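Local coordinates for protein heme peroxidase (Bacteroides thetaiotaomicron, PDB 2GVK) that probably reduces peroxides with a bound heme while oxidising dyes and related substrates, as a dye-decolorizing peroxidase, at residues A[112-117]-A[264-269]. Numbering follows the deposited sequence. Where two conformers were deposited one is given.
Sequences HIRAKQ and IGYAST. With EDO (1,2-ethanediol), chain K.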
loop_
_atom_site.group_PDB
_atom_site.type_symbol
_atom_site.label_atom_id
_atom_site.label_comp_id
_atom_site.label_asym_id
_atom_site.label_seq_id
_atom_site.Cartn_x
_atom_site.Cartn_y
_atom_site.Cartn_z
ATOM N N HIS A 112 -1.739 26.532 4.814
ATOM C CA HIS A 112 -2.544 25.469 4.236
ATOM C C HIS A 112 -1.676 24.212 4.238
ATOM O O HIS A 112 -0.718 24.102 3.469
ATOM C CB HIS A 112 -2.985 25.876 2.826
ATOM C CG HIS A 112 -3.714 24.805 2.067
ATOM N ND1 HIS A 112 -3.710 24.744 0.679
ATOM C CD2 HIS A 112 -4.510 23.799 2.484
ATOM C CE1 HIS A 112 -4.460 23.733 0.288
ATOM N NE2 HIS A 112 -4.941 23.125 1.361
ATOM N N ILE A 113 -2.005 23.282 5.156
ATOM C CA ILE A 113 -1.176 22.131 5.449
ATOM C C ILE A 113 -1.921 20.863 5.034
ATOM O O ILE A 113 -3.048 20.650 5.450
ATOM C CB ILE A 113 -0.853 22.037 6.977
ATOM C CG1 ILE A 113 -0.562 23.412 7.563
ATOM C CG2 ILE A 113 0.307 21.092 7.206
ATOM C CD1 ILE A 113 -0.261 23.412 9.068
ATOM N N ARG A 114 -1.260 20.035 4.222
ATOM C CA ARG A 114 -1.846 18.813 3.614
ATOM C C ARG A 114 -0.891 17.625 3.799
ATOM O O ARG A 114 0.294 17.773 3.591
ATOM C CB ARG A 114 -2.039 19.028 2.093
ATOM C CG ARG A 114 -3.067 20.037 1.714
ATOM C CD ARG A 114 -3.111 20.262 0.201
ATOM N NE ARG A 114 -2.124 21.267 -0.221
ATOM C CZ ARG A 114 -2.140 21.883 -1.411
ATOM N NH1 ARG A 114 -3.094 21.614 -2.290
ATOM N NH2 ARG A 114 -1.214 22.800 -1.697
ATOM N N ALA A 115 -1.440 16.425 4.060
ATOM C CA ALA A 115 -0.640 15.206 4.064
ATOM C C ALA A 115 -1.519 13.979 4.062
ATOM O O ALA A 115 -2.713 14.047 4.379
ATOM C CB ALA A 115 0.283 15.174 5.261
ATOM N N LYS A 116 -0.900 12.840 3.827
ATOM C CA LYS A 116 -1.631 11.561 3.842
ATOM C C LYS A 116 -2.025 11.138 5.247
ATOM O O LYS A 116 -2.912 10.282 5.418
ATOM C CB LYS A 116 -0.814 10.452 3.144
ATOM C CG LYS A 116 -0.872 10.544 1.632
ATOM C CD LYS A 116 -0.277 9.317 0.959
ATOM N N GLN A 117 -1.374 11.713 6.247
ATOM C CA GLN A 117 -1.719 11.460 7.653
ATOM C C GLN A 117 -1.861 12.763 8.400
ATOM O O GLN A 117 -1.041 13.639 8.262
ATOM C CB GLN A 117 -0.660 10.620 8.316
ATOM C CG GLN A 117 -0.577 9.233 7.788
ATOM C CD GLN A 117 0.398 8.383 8.574
ATOM O OE1 GLN A 117 1.196 8.906 9.389
ATOM N NE2 GLN A 117 0.358 7.084 8.352
ATOM N N ILE A 264 -10.789 26.990 -1.051
ATOM C CA ILE A 264 -9.507 27.619 -1.230
ATOM C C ILE A 264 -9.159 27.577 -2.728
ATOM O O ILE A 264 -9.244 26.535 -3.367
ATOM C CB ILE A 264 -8.410 26.945 -0.354
ATOM C CG1 ILE A 264 -7.082 27.646 -0.525
ATOM C CG2 ILE A 264 -8.294 25.446 -0.679
ATOM C CD1 ILE A 264 -6.117 27.362 0.562
ATOM N N GLY A 265 -8.842 28.740 -3.282
ATOM C CA GLY A 265 -8.582 28.883 -4.703
ATOM C C GLY A 265 -7.306 29.647 -4.950
ATOM O O GLY A 265 -7.149 30.785 -4.472
ATOM N N TYR A 266 -6.366 28.995 -5.624
ATOM C CA TYR A 266 -5.097 29.596 -6.014
ATOM C C TYR A 266 -5.172 30.105 -7.455
ATOM O O TYR A 266 -5.628 29.373 -8.385
ATOM C CB TYR A 266 -3.973 28.569 -5.918
ATOM C CG TYR A 266 -3.637 28.109 -4.522
ATOM C CD1 TYR A 266 -2.691 28.780 -3.766
ATOM C CD2 TYR A 266 -4.224 26.981 -3.977
ATOM C CE1 TYR A 266 -2.349 28.367 -2.493
ATOM C CE2 TYR A 266 -3.890 26.545 -2.674
ATOM C CZ TYR A 266 -2.933 27.230 -1.953
ATOM O OH TYR A 266 -2.561 26.810 -0.680
ATOM N N ALA A 267 -4.693 31.334 -7.677
ATOM C CA ALA A 267 -4.815 31.973 -9.004
ATOM C C ALA A 267 -3.604 32.786 -9.364
ATOM O O ALA A 267 -3.065 33.529 -8.527
ATOM C CB ALA A 267 -6.026 32.852 -9.045
ATOM N N SER A 268 -3.252 32.741 -10.645
ATOM C CA SER A 268 -2.222 33.611 -11.217
ATOM C C SER A 268 -2.661 35.095 -11.155
ATOM O O SER A 268 -1.832 35.999 -11.166
ATOM C CB SER A 268 -1.943 33.210 -12.675
ATOM O OG SER A 268 -3.103 33.386 -13.485
ATOM N N THR A 269 -3.969 35.311 -11.216
ATOM C CA THR A 269 -4.548 36.641 -11.100
ATOM C C THR A 269 -5.828 36.589 -10.283
ATOM O O THR A 269 -6.762 35.846 -10.609
ATOM C CB THR A 269 -4.827 37.298 -12.518
ATOM O OG1 THR A 269 -5.543 38.528 -12.356
ATOM C CG2 THR A 269 -5.625 36.370 -13.420
HETATM C C1 EDO K . -5.197 32.832 -16.930
HETATM O O1 EDO K . -5.071 34.274 -16.861
HETATM C C2 EDO K . -3.853 32.200 -17.261
HETATM O O2 EDO K . -2.963 32.332 -16.144
#
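H112 and Y266, with I264 beside them, illustrate how two strands distant in sequence can meet through a buried hydrogen bond and a CH-pi contact. The phenol OH of Y266 meets ND1 of H112 at 2.7 Å, close to the imidazole plane and nearly straight (163°); either atom could be the donor. The two rings approach rim to rim, their planes turned by 25°, with neither lying over the other. Over one face of the imidazole sits CD1 of I264, 3.6 Å from ND1 of H112, in the CH-pi contact. CG of H112 lies anti to the backbone N (chi1 174°), beside the carbonyl carbon, which carries ND1 to the hydroxyl. In the ferredoxin-like, beta-barrel fold of DyP peroxidases, this contact links strands 109-115 and 258-267, which belong to the N-terminal and C-terminal family regions; the axes of their portions 112-115 and 264-267 come within 11.5 Å. A leucine in place of H112 would probably deprive the buried Y266 hydroxyl of one of its hydrogen-bond mates. Further out, CE1 of H112 sits over the centre of one face of the R114 guanidinium, the Y266 hydroxyl is also hydrogen-bonded to OG1 of T68, and the F27 ring meets the imidazole with its plane nearly parallel.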